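Local coordinates for protein putative hydrolase (Burkholderia cenocepacia, PDB 4X00) that probably hydrolyses ester bonds, perhaps those of aryl esters, using an alpha/beta hydrolase fold, at residues A[113-123]-A[204-215]; A[158-169]-A[193-202]. One frame throughout, in Å; residues are numbered along the deposited sequence. Where two conformers were deposited one is given.

Interaction 1 (A[113-123]-A[204-215]); sequences LGGAVISNYLA and VRSMTVEAAKGL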
loop_
_atom_site.group_PDB
_atom_site.type_symbol
_atom_site.label_atom_id
_atom_site.label_comp_id
_atom_site.label_asym_id
_atom_site.label_seq_id
_atom_site.Cartn_x
_atom_site.Cartn_y
_atom_site.Cartn_z
ATOM N N LEU A 113 -4.148 1.910 1.527
ATOM C CA LEU A 113 -4.750 0.623 1.887
ATOM C C LEU A 113 -3.674 -0.420 2.225
ATOM O O LEU A 113 -3.863 -1.273 3.083
ATOM C CB LEU A 113 -5.653 0.162 0.718
ATOM C CG LEU A 113 -6.164 -1.261 0.767
ATOM C CD1 LEU A 113 -7.061 -1.403 1.950
ATOM C CD2 LEU A 113 -6.918 -1.540 -0.542
ATOM N N GLY A 114 -2.535 -0.317 1.548
ATOM C CA GLY A 114 -1.427 -1.216 1.808
ATOM C C GLY A 114 -0.932 -1.140 3.245
ATOM O O GLY A 114 -0.429 -2.132 3.783
ATOM N N GLY A 115 -1.056 0.042 3.856
ATOM C CA GLY A 115 -0.725 0.197 5.274
ATOM C C GLY A 115 -1.665 -0.611 6.163
ATOM O O GLY A 115 -1.249 -1.225 7.153
ATOM N N ALA A 116 -2.943 -0.623 5.799
ATOM C CA ALA A 116 -3.905 -1.425 6.557
ATOM C C ALA A 116 -3.623 -2.915 6.402
ATOM O O ALA A 116 -3.799 -3.700 7.350
ATOM C CB ALA A 116 -5.329 -1.099 6.103
ATOM N N VAL A 117 -3.208 -3.310 5.201
ATOM C CA VAL A 117 -2.791 -4.704 5.005
ATOM C C VAL A 117 -1.613 -5.046 5.944
ATOM O O VAL A 117 -1.609 -6.124 6.575
ATOM C CB VAL A 117 -2.387 -4.967 3.535
ATOM C CG1 VAL A 117 -1.755 -6.347 3.354
ATOM C CG2 VAL A 117 -3.582 -4.784 2.570
ATOM N N ILE A 118 -0.617 -4.148 6.045
ATOM C CA ILE A 118 0.486 -4.390 6.984
ATOM C C ILE A 118 -0.030 -4.501 8.413
ATOM O O ILE A 118 0.404 -5.401 9.150
ATOM C CB ILE A 118 1.562 -3.287 6.884
ATOM C CG1 ILE A 118 2.247 -3.374 5.524
ATOM C CG2 ILE A 118 2.603 -3.473 8.010
ATOM C CD1 ILE A 118 3.238 -2.227 5.245
ATOM N N SER A 119 -0.933 -3.608 8.829
ATOM C CA SER A 119 -1.427 -3.715 10.211
ATOM C C SER A 119 -2.098 -5.059 10.450
ATOM O O SER A 119 -1.913 -5.668 11.511
ATOM C CB SER A 119 -2.428 -2.613 10.549
ATOM O OG SER A 119 -1.767 -1.366 10.525
ATOM N N ASN A 120 -2.891 -5.514 9.479
ATOM C CA ASN A 120 -3.572 -6.793 9.634
ATOM C C ASN A 120 -2.588 -7.965 9.610
ATOM O O ASN A 120 -2.775 -8.943 10.347
ATOM C CB ASN A 120 -4.655 -6.943 8.568
ATOM C CG ASN A 120 -5.889 -6.158 8.912
ATOM O OD1 ASN A 120 -6.262 -6.080 10.088
ATOM N ND2 ASN A 120 -6.574 -5.614 7.888
ATOM N N TYR A 121 -1.521 -7.846 8.820
ATOM C CA TYR A 121 -0.459 -8.836 8.839
ATOM C C TYR A 121 0.238 -8.871 10.203
ATOM O O TYR A 121 0.432 -9.953 10.783
ATOM C CB TYR A 121 0.552 -8.549 7.709
ATOM C CG TYR A 121 1.764 -9.432 7.781
ATOM C CD1 TYR A 121 1.743 -10.714 7.229
ATOM C CD2 TYR A 121 2.907 -9.023 8.459
ATOM C CE1 TYR A 121 2.856 -11.548 7.313
ATOM C CE2 TYR A 121 4.016 -9.840 8.537
ATOM C CZ TYR A 121 3.987 -11.113 7.991
ATOM O OH TYR A 121 5.114 -11.915 8.093
ATOM N N LEU A 122 0.592 -7.695 10.724
ATOM C CA LEU A 122 1.200 -7.625 12.057
ATOM C C LEU A 122 0.275 -8.215 13.111
ATOM O O LEU A 122 0.729 -8.925 14.013
ATOM C CB LEU A 122 1.523 -6.178 12.402
ATOM C CG LEU A 122 2.696 -5.607 11.607
ATOM C CD1 LEU A 122 2.791 -4.111 11.886
ATOM C CD2 LEU A 122 4.038 -6.302 11.943
ATOM N N ALA A 123 -1.024 -7.955 13.007
ATOM C CA ALA A 123 -1.948 -8.463 14.032
ATOM C C ALA A 123 -2.004 -9.985 14.021
ATOM O O ALA A 123 -2.028 -10.637 15.077
ATOM C CB ALA A 123 -3.339 -7.871 13.820
ATOM N N VAL A 204 -14.478 -2.943 0.366
ATOM C CA VAL A 204 -13.258 -2.588 1.083
ATOM C C VAL A 204 -13.521 -1.508 2.141
ATOM O O VAL A 204 -12.808 -1.439 3.145
ATOM C CB VAL A 204 -12.150 -2.173 0.074
ATOM C CG1 VAL A 204 -12.482 -0.841 -0.553
ATOM C CG2 VAL A 204 -10.784 -2.195 0.750
ATOM N N ARG A 205 -14.570 -0.715 1.937
ATOM C CA ARG A 205 -15.103 0.229 2.916
ATOM C C ARG A 205 -15.269 -0.396 4.307
ATOM O O ARG A 205 -15.057 0.251 5.340
ATOM C CB ARG A 205 -16.467 0.752 2.418
ATOM C CG ARG A 205 -16.481 1.117 0.912
ATOM C CD ARG A 205 -17.815 1.743 0.556
ATOM N NE ARG A 205 -18.991 0.872 0.684
ATOM C CZ ARG A 205 -20.168 1.340 1.083
ATOM N NH1 ARG A 205 -21.231 0.559 1.195
ATOM N NH2 ARG A 205 -20.263 2.634 1.372
ATOM N N SER A 206 -15.660 -1.664 4.304
ATOM C CA SER A 206 -16.008 -2.412 5.512
ATOM C C SER A 206 -14.909 -3.349 5.965
ATOM O O SER A 206 -15.127 -4.143 6.872
ATOM C CB SER A 206 -17.286 -3.240 5.284
ATOM O OG SER A 206 -18.383 -2.404 4.981
ATOM N N MET A 207 -13.741 -3.281 5.333
ATOM C CA MET A 207 -12.636 -4.171 5.685
ATOM C C MET A 207 -12.178 -3.928 7.112
ATOM O O MET A 207 -11.928 -2.796 7.491
ATOM C CB MET A 207 -11.444 -3.971 4.749
ATOM C CG MET A 207 -10.336 -5.001 4.959
ATOM S SD MET A 207 -8.862 -4.603 3.974
ATOM C CE MET A 207 -8.136 -3.306 4.955
ATOM N N THR A 208 -12.057 -4.993 7.897
ATOM C CA THR A 208 -11.562 -4.861 9.252
ATOM C C THR A 208 -10.080 -4.466 9.233
ATOM O O THR A 208 -9.330 -4.895 8.352
ATOM C CB THR A 208 -11.764 -6.167 10.042
ATOM O OG1 THR A 208 -11.168 -7.256 9.334
ATOM C CG2 THR A 208 -13.260 -6.459 10.212
ATOM N N VAL A 209 -9.685 -3.609 10.173
ATOM C CA VAL A 209 -8.282 -3.185 10.280
ATOM C C VAL A 209 -7.860 -3.256 11.739
ATOM O O VAL A 209 -8.342 -2.483 12.574
ATOM C CB VAL A 209 -8.057 -1.750 9.753
ATOM C CG1 VAL A 209 -6.558 -1.390 9.796
ATOM C CG2 VAL A 209 -8.575 -1.617 8.329
ATOM N N GLU A 210 -6.958 -4.178 12.057
ATOM C CA GLU A 210 -6.516 -4.338 13.441
ATOM C C GLU A 210 -5.264 -3.513 13.699
ATOM O O GLU A 210 -4.195 -4.041 14.025
ATOM C CB GLU A 210 -6.276 -5.804 13.748
ATOM C CG GLU A 210 -7.558 -6.612 13.581
ATOM C CD GLU A 210 -7.427 -8.030 14.069
ATOM O OE1 GLU A 210 -7.559 -8.956 13.239
ATOM O OE2 GLU A 210 -7.207 -8.219 15.276
ATOM N N ALA A 211 -5.400 -2.200 13.539
ATOM C CA ALA A 211 -4.262 -1.307 13.718
ATOM C C ALA A 211 -3.766 -1.310 15.163
ATOM O O ALA A 211 -2.568 -1.324 15.408
ATOM C CB ALA A 211 -4.629 0.086 13.287
ATOM N N ALA A 212 -4.674 -1.264 16.131
ATOM C CA ALA A 212 -4.253 -1.184 17.518
ATOM C C ALA A 212 -3.431 -2.401 17.891
ATOM O O ALA A 212 -2.330 -2.282 18.454
ATOM C CB ALA A 212 -5.450 -1.054 18.412
ATOM N N LYS A 213 -3.933 -3.578 17.543
ATOM C CA LYS A 213 -3.202 -4.801 17.852
ATOM C C LYS A 213 -1.887 -4.902 17.055
ATOM O O LYS A 213 -0.837 -5.173 17.623
ATOM C CB LYS A 213 -4.090 -6.017 17.586
ATOM C CG LYS A 213 -3.450 -7.354 17.911
ATOM C CD LYS A 213 -4.383 -8.520 17.616
ATOM C CE LYS A 213 -3.688 -9.846 17.925
ATOM N NZ LYS A 213 -4.491 -11.003 17.467
ATOM N N GLY A 214 -1.926 -4.686 15.743
ATOM C CA GLY A 214 -0.725 -4.908 14.956
ATOM C C GLY A 214 0.371 -3.894 15.245
ATOM O O GLY A 214 1.542 -4.250 15.354
ATOM N N LEU A 215 -0.002 -2.616 15.314
ATOM C CA LEU A 215 1.003 -1.585 15.552
ATOM C C LEU A 215 1.555 -1.651 16.954
ATOM O O LEU A 215 2.769 -1.501 17.155
ATOM C CB LEU A 215 0.416 -0.186 15.304
ATOM C CG LEU A 215 0.139 0.141 13.846
ATOM C CD1 LEU A 215 -0.601 1.473 13.740
ATOM C CD2 LEU A 215 1.437 0.177 13.044
HETATM O O HOH W 1 -8.650 -7.634 10.120
HETATM O O HOH W 2 2.660 -6.800 15.866
#
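The carboxamide of Asn120 works on this contact as a two-way clip: it accepts a bond from one peptide of 204-215 and gives one to another. Glu210 N donates to Asn120 OD1 over 2.8 Å, nearly straight at 166°, while Asn120 ND2 donates to Thr208 O at 2.9 Å. Both donors lie tilted out of the plane of the carbonyl they meet. With CG beside the backbone N (chi1 -78°), the amide leaves the helix for the extended backbone of Thr208 and Val209, gripping it at Thr208 O and at the N of Glu210, the N-cap residue of helix 211-216. A water at Thr208 OG1, a hydroxyl also hydrogen-bonded to Gly87 N, bonds weakly to OD1.

Past this clip the two helices come very close, their axes 7.2 Å apart and crossing at 67°. Gly214 makes that possible: its CA, with no side chain, lies directly against the other helix, 3.7 Å from Ser119 O and 3.6 Å from Ala123 N. Ala123 CB rests against Glu210 CB at 3.6 Å, and the methylenes of the extended Lys213 chain pass alongside the same alanine.

Toward the start of helix 113-125 the contact turns apolar. The Met207 chain bends at its last torsion, putting CE 3.7 Å from Leu113 CD1 and close to Ala116 CB, which Val209 CG1 also touches. Leu113 and Val204 meet tip to tip.

Leu113 follows the probable nucleophile Ser112 of the GxSxG elbow, so these residues pack on the first turn of the helix that leaves it. Trp90 of helix 87-100 touches both Leu113 and Met207. At the other end Tyr135 of strand 132-136 hydrogen-bonds Ser119 OG and packs on Leu122 and Leu215, while helix 235-245 lies against Leu215.

Interaction 2 (A[158-169]-A[193-202]); sequences IASDLQTHLDGE and AALASWDMQR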
loop_
_atom_site.group_PDB
_atom_site.type_symbol
_atom_site.label_atom_id
_atom_site.label_comp_id
_atom_site.label_asym_id
_atom_site.label_seq_id
_atom_site.Cartn_x
_atom_site.Cartn_y
_atom_site.Cartn_z
ATOM N N ILE A 158 -18.188 4.090 -6.308
ATOM C CA ILE A 158 -18.769 2.746 -6.143
ATOM C C ILE A 158 -20.185 2.654 -6.721
ATOM O O ILE A 158 -20.884 1.651 -6.515
ATOM C CB ILE A 158 -18.796 2.294 -4.664
ATOM C CG1 ILE A 158 -19.698 3.177 -3.803
ATOM C CG2 ILE A 158 -17.345 2.224 -4.115
ATOM C CD1 ILE A 158 -19.891 2.619 -2.405
ATOM N N ALA A 159 -20.611 3.676 -7.451
ATOM C CA ALA A 159 -21.963 3.699 -8.004
ATOM C C ALA A 159 -22.218 2.619 -9.050
ATOM O O ALA A 159 -21.306 2.147 -9.748
ATOM C CB ALA A 159 -22.247 5.066 -8.615
ATOM N N SER A 160 -23.484 2.230 -9.190
ATOM C CA SER A 160 -23.834 1.255 -10.216
ATOM C C SER A 160 -23.829 1.872 -11.620
ATOM O O SER A 160 -23.531 1.199 -12.594
ATOM C CB SER A 160 -25.203 0.637 -9.922
ATOM O OG SER A 160 -26.187 1.649 -9.935
ATOM N N ASP A 161 -24.142 3.161 -11.718
ATOM C CA ASP A 161 -24.136 3.829 -13.021
ATOM C C ASP A 161 -22.736 3.895 -13.592
ATOM O O ASP A 161 -21.828 4.391 -12.925
ATOM C CB ASP A 161 -24.686 5.253 -12.904
ATOM C CG ASP A 161 -24.626 5.987 -14.207
ATOM O OD1 ASP A 161 -25.355 5.557 -15.138
ATOM O OD2 ASP A 161 -23.880 7.001 -14.306
ATOM N N LEU A 162 -22.548 3.442 -14.820
ATOM C CA LEU A 162 -21.213 3.309 -15.376
ATOM C C LEU A 162 -20.435 4.630 -15.485
ATOM O O LEU A 162 -19.299 4.711 -15.016
ATOM C CB LEU A 162 -21.272 2.631 -16.752
ATOM C CG LEU A 162 -19.885 2.416 -17.383
ATOM C CD1 LEU A 162 -18.989 1.563 -16.476
ATOM C CD2 LEU A 162 -20.008 1.733 -18.759
ATOM N N GLN A 163 -21.028 5.661 -16.078
ATOM C CA GLN A 163 -20.309 6.921 -16.159
ATOM C C GLN A 163 -19.987 7.471 -14.779
ATOM O O GLN A 163 -18.867 7.954 -14.545
ATOM C CB GLN A 163 -21.085 7.969 -16.948
ATOM C CG GLN A 163 -20.279 9.272 -17.003
ATOM C CD GLN A 163 -20.847 10.288 -17.930
ATOM O OE1 GLN A 163 -21.758 10.004 -18.718
ATOM N NE2 GLN A 163 -20.308 11.507 -17.852
ATOM N N THR A 164 -20.935 7.401 -13.859
ATOM C CA THR A 164 -20.713 7.944 -12.517
ATOM C C THR A 164 -19.554 7.219 -11.851
ATOM O O THR A 164 -18.699 7.840 -11.208
ATOM C CB THR A 164 -21.961 7.791 -11.652
ATOM O OG1 THR A 164 -23.057 8.468 -12.270
ATOM C CG2 THR A 164 -21.774 8.348 -10.263
ATOM N N HIS A 165 -19.530 5.892 -11.997
ATOM C CA HIS A 165 -18.467 5.080 -11.406
ATOM C C HIS A 165 -17.096 5.466 -11.961
ATOM O O HIS A 165 -16.121 5.638 -11.211
ATOM C CB HIS A 165 -18.762 3.610 -11.689
ATOM C CG HIS A 165 -17.973 2.661 -10.839
ATOM N ND1 HIS A 165 -18.564 1.866 -9.874
ATOM C CD2 HIS A 165 -16.655 2.339 -10.841
ATOM C CE1 HIS A 165 -17.634 1.109 -9.304
ATOM N NE2 HIS A 165 -16.470 1.377 -9.877
ATOM N N LEU A 166 -17.001 5.564 -13.280
ATOM C CA LEU A 166 -15.722 5.933 -13.892
ATOM C C LEU A 166 -15.329 7.378 -13.532
ATOM O O LEU A 166 -14.159 7.644 -13.204
ATOM C CB LEU A 166 -15.776 5.739 -15.405
ATOM C CG LEU A 166 -16.036 4.282 -15.820
ATOM C CD1 LEU A 166 -16.059 4.221 -17.358
ATOM C CD2 LEU A 166 -14.958 3.309 -15.279
ATOM N N ASP A 167 -16.273 8.312 -13.549
ATOM C CA ASP A 167 -15.980 9.684 -13.151
ATOM C C ASP A 167 -15.492 9.708 -11.696
ATOM O O ASP A 167 -14.572 10.467 -11.351
ATOM C CB ASP A 167 -17.223 10.570 -13.295
ATOM C CG ASP A 167 -17.550 10.921 -14.736
ATOM O OD1 ASP A 167 -16.729 10.707 -15.658
ATOM O OD2 ASP A 167 -18.668 11.458 -14.943
ATOM N N GLY A 168 -16.114 8.911 -10.829
ATOM C CA GLY A 168 -15.699 8.842 -9.431
ATOM C C GLY A 168 -14.266 8.322 -9.283
ATOM O O GLY A 168 -13.473 8.848 -8.497
ATOM N N GLU A 169 -13.920 7.266 -10.027
ATOM C CA GLU A 169 -12.557 6.760 -9.980
ATOM C C GLU A 169 -11.573 7.812 -10.461
ATOM O O GLU A 169 -10.475 7.914 -9.890
ATOM C CB GLU A 169 -12.396 5.479 -10.808
ATOM C CG GLU A 169 -13.166 4.300 -10.266
ATOM C CD GLU A 169 -12.824 3.002 -10.931
ATOM O OE1 GLU A 169 -12.026 2.961 -11.888
ATOM O OE2 GLU A 169 -13.461 1.982 -10.538
ATOM N N ALA A 193 -6.601 1.836 -12.784
ATOM C CA ALA A 193 -7.627 1.886 -11.747
ATOM C C ALA A 193 -8.912 1.234 -12.241
ATOM O O ALA A 193 -9.620 0.624 -11.449
ATOM C CB ALA A 193 -7.914 3.317 -11.352
ATOM N N ALA A 194 -9.229 1.376 -13.539
ATOM C CA ALA A 194 -10.465 0.797 -14.076
ATOM C C ALA A 194 -10.455 -0.726 -14.069
ATOM O O ALA A 194 -11.521 -1.338 -14.198
ATOM C CB ALA A 194 -10.708 1.308 -15.476
ATOM N N LEU A 195 -9.294 -1.336 -13.877
ATOM C CA LEU A 195 -9.221 -2.785 -13.743
ATOM C C LEU A 195 -9.729 -3.270 -12.402
ATOM O O LEU A 195 -10.026 -4.457 -12.245
ATOM C CB LEU A 195 -7.777 -3.267 -13.895
ATOM C CG LEU A 195 -7.090 -2.869 -15.195
ATOM C CD1 LEU A 195 -5.620 -3.325 -15.155
ATOM C CD2 LEU A 195 -7.774 -3.494 -16.380
ATOM N N ALA A 196 -9.832 -2.387 -11.418
ATOM C CA ALA A 196 -10.212 -2.859 -10.073
ATOM C C ALA A 196 -11.659 -3.374 -10.028
ATOM O O ALA A 196 -12.580 -2.821 -10.632
ATOM C CB ALA A 196 -10.013 -1.745 -9.036
ATOM N N SER A 197 -11.839 -4.436 -9.262
ATOM C CA SER A 197 -13.139 -5.075 -9.095
ATOM C C SER A 197 -14.147 -4.169 -8.407
ATOM O O SER A 197 -13.865 -3.618 -7.344
ATOM C CB SER A 197 -12.964 -6.363 -8.269
ATOM O OG SER A 197 -14.224 -6.786 -7.743
ATOM N N TRP A 198 -15.348 -4.058 -8.980
ATOM C CA TRP A 198 -16.407 -3.279 -8.354
ATOM C C TRP A 198 -16.902 -3.971 -7.075
ATOM O O TRP A 198 -17.391 -3.312 -6.147
ATOM C CB TRP A 198 -17.570 -3.082 -9.327
ATOM C CG TRP A 198 -17.264 -2.162 -10.457
ATOM C CD1 TRP A 198 -16.032 -1.863 -10.995
ATOM C CD2 TRP A 198 -18.220 -1.415 -11.204
ATOM N NE1 TRP A 198 -16.178 -0.960 -12.019
ATOM C CE2 TRP A 198 -17.519 -0.693 -12.190
ATOM C CE3 TRP A 198 -19.614 -1.320 -11.152
ATOM C CZ2 TRP A 198 -18.167 0.180 -13.067
ATOM C CZ3 TRP A 198 -20.251 -0.456 -12.018
ATOM C CH2 TRP A 198 -19.535 0.278 -12.964
ATOM N N ASP A 199 -16.761 -5.299 -7.008
ATOM C CA ASP A 199 -17.137 -6.018 -5.779
ATOM C C ASP A 199 -16.174 -5.645 -4.663
ATOM O O ASP A 199 -16.573 -5.393 -3.536
ATOM C CB ASP A 199 -17.113 -7.532 -6.011
ATOM C CG ASP A 199 -18.060 -7.966 -7.121
ATOM O OD1 ASP A 199 -19.245 -7.615 -7.006
ATOM O OD2 ASP A 199 -17.618 -8.616 -8.104
ATOM N N MET A 200 -14.889 -5.620 -4.996
ATOM C CA MET A 200 -13.860 -5.208 -4.059
ATOM C C MET A 200 -14.136 -3.778 -3.600
ATOM O O MET A 200 -14.119 -3.498 -2.390
ATOM C CB MET A 200 -12.489 -5.326 -4.715
ATOM C CG MET A 200 -11.360 -4.866 -3.803
ATOM S SD MET A 200 -11.073 -3.067 -3.811
ATOM C CE MET A 200 -10.699 -2.811 -5.570
ATOM N N GLN A 201 -14.436 -2.874 -4.548
ATOM C CA GLN A 201 -14.576 -1.472 -4.164
ATOM C C GLN A 201 -15.702 -1.233 -3.160
ATOM O O GLN A 201 -15.577 -0.427 -2.238
ATOM C CB GLN A 201 -14.842 -0.589 -5.378
ATOM C CG GLN A 201 -13.682 -0.430 -6.326
ATOM C CD GLN A 201 -14.123 0.441 -7.469
ATOM O OE1 GLN A 201 -14.579 -0.048 -8.484
ATOM N NE2 GLN A 201 -14.096 1.760 -7.259
ATOM N N ARG A 202 -16.833 -1.904 -3.359
ATOM C CA ARG A 202 -17.961 -1.757 -2.425
ATOM C C ARG A 202 -17.647 -2.358 -1.058
ATOM O O ARG A 202 -18.073 -1.836 -0.018
ATOM C CB ARG A 202 -19.227 -2.409 -2.994
ATOM C CG ARG A 202 -19.830 -1.645 -4.166
ATOM C CD ARG A 202 -21.143 -2.262 -4.676
ATOM N NE ARG A 202 -20.995 -3.677 -5.022
ATOM C CZ ARG A 202 -20.841 -4.165 -6.255
ATOM N NH1 ARG A 202 -20.844 -3.376 -7.323
ATOM N NH2 ARG A 202 -20.709 -5.473 -6.418
HETATM O O HOH W 3 -18.350 -0.655 -6.866
HETATM O O HOH W 4 -21.391 -0.803 -7.693
HETATM O O HOH W 5 -12.282 -0.124 -11.147
HETATM O O HOH W 6 -13.881 0.143 -13.485
#
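In the helical insertion between strands 132-136 and 222-227, helix 162-174 is joined to helix 198-204 by a face-to-face stack of His165 on Trp198. His165 CG stands anti to the backbone N (chi1 -164°), which carries the imidazole out over the six-membered ring of the indole, centroids 3.4 Å apart and planes only 5° from parallel. Two bonds in its own plane fix how the imidazole is turned: ND1 donates to a lone pair of Ala159 O at 2.8 Å, and NE2 to Gln201 OE1 at 2.7 Å. The Gln201 amide stands almost perpendicular to the imidazole, 85° between planes.

Such an insertion above the sheet is the cap, or lid, of many alpha/beta hydrolases, and 158-169 and 193-202 probably belong to it here. Asp161 caps helix 162-174 by accepting from Thr164 N, and Ser197 OG does likewise for helix 198-204 with Met200 N. Trp198 opens helix 198-204, and its ring reaches the first turn of helix 162-174, with its edge facing Ser160 O and its CZ2 3.8 Å from Leu162 CD1, whose side chain crosses it at about a right angle.

Glu169 pushes its carboxylate as a knob among Ala193, Ala194, Trp198 and Gln201. Its OE2 comes within 3.1 Å of His165 NE2, a proximity that could favour a protonated imidazole. Trp198 NE1 donates to a water. At the Ile158 end, CG2 packs 3.7 Å from Gln201 O, and a further water links Ile158 O to Arg202 NH1, while NH2 of the same guanidinium forms a salt bridge with Asp199 OD1.

Overall arrangement
The centres of interactions 1 and 2 lie 23 Å apart, the first nearer the middle of the chain and largely buried, the second farther out. Along the sequence the order is 113-123, 158-169, 193-202, 204-215, so interaction 2 falls wholly between the halves of interaction 1. Segment 193-202 ends on helix 198-204, which 204-215 continues into helix 211-216, and the two contacts touch where Arg205 NE packs on Ile158 CD1. Interaction 1 fastens the return of the helical insertion to the helix behind the probable nucleophile elbow; interaction 2 holds the insertion's own helices together. All four segments lie within one alpha/beta hydrolase region.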